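Local coordinates for LanC-like protein GCR2 (Arabidopsis thaliana, PDB 3T33) that may play a role in abscisic acid signalling as a zinc-binding member of the LanC-like protein family, at residues Y168-L182 / I193-R207. Sequence-based numbering, arbitrary orientation.
Sequences YELLYGRAGYLWACL and ISSERMRSVVEEIFR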
loop_
_atom_site.group_PDB
_atom_site.type_symbol
_atom_site.label_atom_id
_atom_site.label_comp_id
_atom_site.label_asym_id
_atom_site.label_seq_id
_atom_site.Cartn_x
_atom_site.Cartn_y
_atom_site.Cartn_z
ATOM N N TYR A 168 -18.519 1.317 -2.149
ATOM C CA TYR A 168 -17.740 0.693 -3.244
ATOM C C TYR A 168 -16.214 0.762 -3.097
ATOM O O TYR A 168 -15.494 0.113 -3.847
ATOM C CB TYR A 168 -18.168 1.255 -4.626
ATOM C CG TYR A 168 -19.621 0.942 -4.838
ATOM C CD1 TYR A 168 -19.993 -0.238 -5.455
ATOM C CD2 TYR A 168 -20.621 1.763 -4.307
ATOM C CE1 TYR A 168 -21.293 -0.583 -5.604
ATOM C CE2 TYR A 168 -21.973 1.383 -4.416
ATOM C CZ TYR A 168 -22.286 0.209 -5.074
ATOM O OH TYR A 168 -23.589 -0.210 -5.253
ATOM N N GLU A 169 -15.752 1.553 -2.149
ATOM C CA GLU A 169 -14.394 1.908 -2.081
ATOM C C GLU A 169 -13.532 0.825 -1.356
ATOM O O GLU A 169 -14.003 -0.299 -1.094
ATOM C CB GLU A 169 -14.250 3.335 -1.505
ATOM C CG GLU A 169 -15.020 3.619 -0.256
ATOM C CD GLU A 169 -14.578 2.735 0.922
ATOM O OE1 GLU A 169 -15.011 1.575 0.963
ATOM O OE2 GLU A 169 -13.813 3.202 1.790
ATOM N N LEU A 170 -12.277 1.149 -1.054
ATOM C CA LEU A 170 -11.304 0.078 -0.703
ATOM C C LEU A 170 -11.333 -0.186 0.747
ATOM O O LEU A 170 -11.169 -1.299 1.137
ATOM C CB LEU A 170 -9.844 0.441 -1.077
ATOM C CG LEU A 170 -8.819 -0.512 -1.732
ATOM C CD1 LEU A 170 -7.396 -0.255 -1.159
ATOM C CD2 LEU A 170 -9.150 -1.926 -1.714
ATOM N N LEU A 171 -11.454 0.833 1.567
ATOM C CA LEU A 171 -11.389 0.600 3.008
ATOM C C LEU A 171 -12.626 -0.085 3.606
ATOM O O LEU A 171 -12.490 -0.952 4.495
ATOM C CB LEU A 171 -11.001 1.876 3.735
ATOM C CG LEU A 171 -9.505 1.988 4.051
ATOM C CD1 LEU A 171 -8.639 1.752 2.878
ATOM C CD2 LEU A 171 -9.112 3.265 4.726
ATOM N N TYR A 172 -13.815 0.202 3.058
ATOM C CA TYR A 172 -15.112 -0.316 3.655
ATOM C C TYR A 172 -16.052 -1.019 2.674
ATOM O O TYR A 172 -16.890 -1.807 3.073
ATOM C CB TYR A 172 -15.837 0.765 4.488
ATOM C CG TYR A 172 -14.981 1.285 5.658
ATOM C CD1 TYR A 172 -14.609 0.446 6.735
ATOM C CD2 TYR A 172 -14.521 2.592 5.682
ATOM C CE1 TYR A 172 -13.830 0.914 7.777
ATOM C CE2 TYR A 172 -13.729 3.065 6.734
ATOM C CZ TYR A 172 -13.391 2.229 7.755
ATOM O OH TYR A 172 -12.605 2.714 8.770
ATOM N N GLY A 173 -15.788 -0.850 1.392
ATOM C CA GLY A 173 -16.643 -1.311 0.348
ATOM C C GLY A 173 -16.216 -2.521 -0.412
ATOM O O GLY A 173 -15.327 -3.279 -0.029
ATOM N N ARG A 174 -16.921 -2.706 -1.497
ATOM C CA ARG A 174 -16.792 -3.840 -2.340
ATOM C C ARG A 174 -15.399 -3.967 -2.988
ATOM O O ARG A 174 -14.935 -5.057 -3.144
ATOM C CB ARG A 174 -17.905 -3.787 -3.445
ATOM C CG ARG A 174 -19.250 -4.463 -3.035
ATOM C CD ARG A 174 -20.381 -4.276 -4.119
ATOM N NE ARG A 174 -21.244 -3.165 -3.749
ATOM C CZ ARG A 174 -22.361 -3.286 -3.050
ATOM N NH1 ARG A 174 -22.784 -4.471 -2.680
ATOM N NH2 ARG A 174 -23.022 -2.205 -2.698
ATOM N N ALA A 175 -14.767 -2.881 -3.429
ATOM C CA ALA A 175 -13.429 -3.013 -4.015
ATOM C C ALA A 175 -12.522 -3.710 -2.963
ATOM O O ALA A 175 -11.792 -4.644 -3.292
ATOM C CB ALA A 175 -12.859 -1.639 -4.435
ATOM N N GLY A 176 -12.680 -3.309 -1.704
ATOM C CA GLY A 176 -12.009 -3.888 -0.549
ATOM C C GLY A 176 -12.204 -5.372 -0.282
ATOM O O GLY A 176 -11.244 -6.088 0.058
ATOM N N TYR A 177 -13.439 -5.854 -0.405
ATOM C CA TYR A 177 -13.676 -7.262 -0.217
ATOM C C TYR A 177 -13.085 -7.988 -1.441
ATOM O O TYR A 177 -12.505 -9.073 -1.356
ATOM C CB TYR A 177 -15.185 -7.480 -0.113
ATOM C CG TYR A 177 -15.557 -8.904 -0.384
ATOM C CD1 TYR A 177 -15.440 -9.875 0.620
ATOM C CD2 TYR A 177 -16.009 -9.295 -1.608
ATOM C CE1 TYR A 177 -15.760 -11.210 0.382
ATOM C CE2 TYR A 177 -16.354 -10.694 -1.866
ATOM C CZ TYR A 177 -16.224 -11.616 -0.860
ATOM O OH TYR A 177 -16.479 -12.968 -1.072
ATOM N N LEU A 178 -13.296 -7.408 -2.609
ATOM C CA LEU A 178 -12.879 -8.029 -3.867
ATOM C C LEU A 178 -11.336 -8.122 -3.913
ATOM O O LEU A 178 -10.782 -9.143 -4.341
ATOM C CB LEU A 178 -13.350 -7.155 -5.029
ATOM C CG LEU A 178 -12.851 -7.513 -6.436
ATOM C CD1 LEU A 178 -13.234 -8.992 -6.765
ATOM C CD2 LEU A 178 -13.419 -6.536 -7.455
ATOM N N TRP A 179 -10.668 -7.047 -3.468
ATOM C CA TRP A 179 -9.212 -7.097 -3.258
ATOM C C TRP A 179 -8.733 -8.367 -2.451
ATOM O O TRP A 179 -7.833 -9.066 -2.913
ATOM C CB TRP A 179 -8.687 -5.771 -2.657
ATOM C CG TRP A 179 -7.153 -5.565 -2.859
ATOM C CD1 TRP A 179 -6.536 -4.724 -3.769
ATOM C CD2 TRP A 179 -6.081 -6.242 -2.151
ATOM N NE1 TRP A 179 -5.172 -4.811 -3.648
ATOM C CE2 TRP A 179 -4.858 -5.746 -2.680
ATOM C CE3 TRP A 179 -6.042 -7.198 -1.112
ATOM C CZ2 TRP A 179 -3.563 -6.185 -2.195
ATOM C CZ3 TRP A 179 -4.768 -7.634 -0.607
ATOM C CH2 TRP A 179 -3.537 -7.099 -1.168
ATOM N N ALA A 180 -9.406 -8.686 -1.339
ATOM C CA ALA A 180 -9.088 -9.854 -0.504
ATOM C C ALA A 180 -9.211 -11.154 -1.244
ATOM O O ALA A 180 -8.415 -12.092 -1.006
ATOM C CB ALA A 180 -9.989 -9.911 0.745
ATOM N N CYS A 181 -10.275 -11.255 -2.052
ATOM C CA CYS A 181 -10.496 -12.417 -2.873
ATOM C C CYS A 181 -9.301 -12.554 -3.823
ATOM O O CYS A 181 -8.780 -13.606 -3.937
ATOM C CB CYS A 181 -11.782 -12.285 -3.730
ATOM S SG CYS A 181 -13.321 -12.096 -2.750
ATOM N N LEU A 182 -8.992 -11.502 -4.597
ATOM C CA LEU A 182 -7.859 -11.547 -5.540
ATOM C C LEU A 182 -6.581 -11.943 -4.813
ATOM O O LEU A 182 -5.905 -12.810 -5.228
ATOM C CB LEU A 182 -7.702 -10.222 -6.210
ATOM C CG LEU A 182 -8.898 -9.853 -7.107
ATOM C CD1 LEU A 182 -8.876 -8.404 -7.481
ATOM C CD2 LEU A 182 -8.957 -10.792 -8.376
ATOM N N ILE A 193 -11.701 -18.700 -3.614
ATOM C CA ILE A 193 -12.924 -17.943 -3.696
ATOM C C ILE A 193 -13.469 -18.067 -5.127
ATOM O O ILE A 193 -12.723 -18.040 -6.112
ATOM C CB ILE A 193 -12.753 -16.454 -3.386
ATOM C CG1 ILE A 193 -11.983 -16.219 -2.097
ATOM C CG2 ILE A 193 -14.188 -15.786 -3.258
ATOM C CD1 ILE A 193 -12.557 -16.916 -0.937
ATOM N N SER A 194 -14.791 -18.125 -5.227
ATOM C CA SER A 194 -15.424 -18.548 -6.458
ATOM C C SER A 194 -15.306 -17.447 -7.461
ATOM O O SER A 194 -15.580 -16.302 -7.118
ATOM C CB SER A 194 -16.916 -18.868 -6.203
ATOM O OG SER A 194 -17.590 -19.005 -7.454
ATOM N N SER A 195 -14.904 -17.770 -8.690
ATOM C CA SER A 195 -14.840 -16.754 -9.738
ATOM C C SER A 195 -16.225 -16.102 -10.020
ATOM O O SER A 195 -16.308 -14.872 -10.214
ATOM C CB SER A 195 -14.225 -17.359 -10.986
ATOM O OG SER A 195 -13.992 -16.398 -11.970
ATOM N N GLU A 196 -17.318 -16.878 -9.967
ATOM C CA GLU A 196 -18.711 -16.282 -10.095
ATOM C C GLU A 196 -19.062 -15.252 -9.028
ATOM O O GLU A 196 -19.680 -14.177 -9.314
ATOM C CB GLU A 196 -19.775 -17.357 -10.214
ATOM C CG GLU A 196 -21.263 -16.850 -10.388
ATOM C CD GLU A 196 -21.865 -16.536 -9.059
ATOM O OE1 GLU A 196 -21.411 -17.161 -8.094
ATOM O OE2 GLU A 196 -22.696 -15.596 -8.955
ATOM N N ARG A 197 -18.610 -15.517 -7.807
ATOM C CA ARG A 197 -18.762 -14.570 -6.710
ATOM C C ARG A 197 -17.975 -13.279 -6.950
ATOM O O ARG A 197 -18.479 -12.185 -6.697
ATOM C CB ARG A 197 -18.332 -15.209 -5.388
ATOM C CG ARG A 197 -19.338 -16.196 -4.819
ATOM C CD ARG A 197 -20.735 -15.934 -5.358
ATOM N NE ARG A 197 -21.464 -14.969 -4.541
ATOM C CZ ARG A 197 -22.388 -14.138 -5.011
ATOM N NH1 ARG A 197 -22.698 -14.151 -6.301
ATOM N NH2 ARG A 197 -23.001 -13.292 -4.195
ATOM N N MET A 198 -16.740 -13.406 -7.434
ATOM C CA MET A 198 -15.883 -12.226 -7.669
ATOM C C MET A 198 -16.410 -11.451 -8.874
ATOM O O MET A 198 -16.512 -10.222 -8.848
ATOM C CB MET A 198 -14.396 -12.629 -7.855
ATOM C CG MET A 198 -13.772 -13.367 -6.666
ATOM S SD MET A 198 -12.176 -14.091 -7.163
ATOM C CE MET A 198 -11.234 -12.602 -7.400
ATOM N N ARG A 199 -16.741 -12.160 -9.938
ATOM C CA ARG A 199 -17.366 -11.509 -11.109
ATOM C C ARG A 199 -18.660 -10.748 -10.741
ATOM O O ARG A 199 -18.880 -9.600 -11.170
ATOM C CB ARG A 199 -17.606 -12.540 -12.192
ATOM C CG ARG A 199 -18.208 -11.963 -13.488
ATOM C CD ARG A 199 -17.355 -10.833 -14.096
ATOM N NE ARG A 199 -18.113 -10.150 -15.124
ATOM C CZ ARG A 199 -17.704 -9.130 -15.856
ATOM N NH1 ARG A 199 -16.471 -8.621 -15.719
ATOM N NH2 ARG A 199 -18.554 -8.624 -16.752
ATOM N N SER A 200 -19.458 -11.315 -9.838
ATOM C CA SER A 200 -20.694 -10.640 -9.463
ATOM C C SER A 200 -20.411 -9.341 -8.765
ATOM O O SER A 200 -21.126 -8.369 -8.934
ATOM C CB SER A 200 -21.554 -11.535 -8.559
ATOM O OG SER A 200 -22.039 -10.686 -7.525
ATOM N N VAL A 201 -19.351 -9.305 -7.956
ATOM C CA VAL A 201 -19.005 -8.045 -7.248
ATOM C C VAL A 201 -18.527 -7.002 -8.251
ATOM O O VAL A 201 -18.847 -5.818 -8.142
ATOM C CB VAL A 201 -17.970 -8.297 -6.075
ATOM C CG1 VAL A 201 -17.607 -7.049 -5.332
ATOM C CG2 VAL A 201 -18.524 -9.309 -5.139
ATOM N N VAL A 202 -17.799 -7.469 -9.261
ATOM C CA VAL A 202 -17.334 -6.614 -10.349
ATOM C C VAL A 202 -18.554 -5.969 -11.089
ATOM O O VAL A 202 -18.588 -4.747 -11.318
ATOM C CB VAL A 202 -16.419 -7.415 -11.371
ATOM C CG1 VAL A 202 -16.206 -6.594 -12.677
ATOM C CG2 VAL A 202 -15.053 -7.784 -10.720
ATOM N N GLU A 203 -19.538 -6.792 -11.460
ATOM C CA GLU A 203 -20.696 -6.268 -12.194
ATOM C C GLU A 203 -21.483 -5.257 -11.361
ATOM O O GLU A 203 -21.826 -4.182 -11.856
ATOM C CB GLU A 203 -21.556 -7.399 -12.722
ATOM C CG GLU A 203 -20.850 -8.200 -13.803
ATOM C CD GLU A 203 -21.576 -9.464 -14.100
ATOM O OE1 GLU A 203 -22.610 -9.662 -13.433
ATOM O OE2 GLU A 203 -21.125 -10.259 -14.982
ATOM N N GLU A 204 -21.599 -5.495 -10.065
ATOM C CA GLU A 204 -22.228 -4.494 -9.200
ATOM C C GLU A 204 -21.414 -3.252 -9.146
ATOM O O GLU A 204 -21.954 -2.152 -8.999
ATOM C CB GLU A 204 -22.488 -5.022 -7.801
ATOM C CG GLU A 204 -22.961 -3.992 -6.758
ATOM C CD GLU A 204 -24.369 -3.283 -7.042
ATOM O OE1 GLU A 204 -25.177 -3.785 -7.858
ATOM O OE2 GLU A 204 -24.655 -2.224 -6.404
ATOM N N ILE A 205 -20.089 -3.401 -9.206
ATOM C CA ILE A 205 -19.258 -2.213 -9.230
ATOM C C ILE A 205 -19.491 -1.412 -10.533
ATOM O O ILE A 205 -19.575 -0.197 -10.479
ATOM C CB ILE A 205 -17.726 -2.510 -8.872
ATOM C CG1 ILE A 205 -17.567 -2.836 -7.354
ATOM C CG2 ILE A 205 -16.854 -1.293 -9.184
ATOM C CD1 ILE A 205 -16.306 -3.560 -6.935
ATOM N N PHE A 206 -19.529 -2.072 -11.695
ATOM C CA PHE A 206 -19.723 -1.318 -12.965
ATOM C C PHE A 206 -21.144 -0.752 -13.038
ATOM O O PHE A 206 -21.329 0.424 -13.346
ATOM C CB PHE A 206 -19.423 -2.161 -14.186
ATOM C CG PHE A 206 -17.972 -2.236 -14.492
ATOM C CD1 PHE A 206 -17.320 -1.149 -15.059
ATOM C CD2 PHE A 206 -17.242 -3.372 -14.179
ATOM C CE1 PHE A 206 -15.965 -1.192 -15.318
ATOM C CE2 PHE A 206 -15.886 -3.428 -14.439
ATOM C CZ PHE A 206 -15.242 -2.317 -15.016
ATOM N N ARG A 207 -22.132 -1.578 -12.681
ATOM C CA ARG A 207 -23.529 -1.108 -12.574
ATOM C C ARG A 207 -23.676 0.207 -11.783
ATOM O O ARG A 207 -24.164 1.195 -12.332
ATOM C CB ARG A 207 -24.443 -2.213 -12.044
ATOM C CG ARG A 207 -25.922 -1.851 -12.194
ATOM C CD ARG A 207 -26.864 -2.560 -11.175
ATOM N NE ARG A 207 -26.695 -2.068 -9.804
ATOM C CZ ARG A 207 -26.897 -0.814 -9.390
ATOM N NH1 ARG A 207 -27.273 0.136 -10.247
ATOM N NH2 ARG A 207 -26.711 -0.503 -8.084
#
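Leu-178 inserts as a knob among Met-198, Val-201, Val-202 and Ile-205. With CG anti to the backbone N (chi1 172°), its branched end reaches across: CD1 lies 4.0 Å from Met-198 CB, while CD2 meets Val-202 CG2 at 3.9 Å and also touches the Ile-205 tip. Short beta-branched Val-201 suits the helix-facing position, setting CG1 against the aliphatic base of Arg-174 and CG2 at the ring edge of Tyr-177. Toward Ile-193, compact Cys-181 admits the flexible Met-198 chain, whose CG is 3.7 Å from Cys-181 CB; Cys-181 SG rests on Ile-193 CG2.

At the other end the packing turns polar. Arg-174 lays one guanidinium face over Glu-204 CG, its NH2 4.0 Å from Glu-204 OE2; the opposite charges probably attract, although no N-H points at the oxygen. The Tyr-168 ring runs past Ile-205, CD1 against CG1, and its OH donates to Glu-204 OE2 (2.6 Å) on the anti side. Arg-207 grips the Glu-204 carboxylate side-on, NE to OE1 and NH2 to OE2, which probably favours the ionised acid.

Segments 174-182 and 195-207 cross at -154°, axes 10.1 Å apart, an antiparallel helical hairpin consistent with the alpha/alpha toroid of LanC-like proteins.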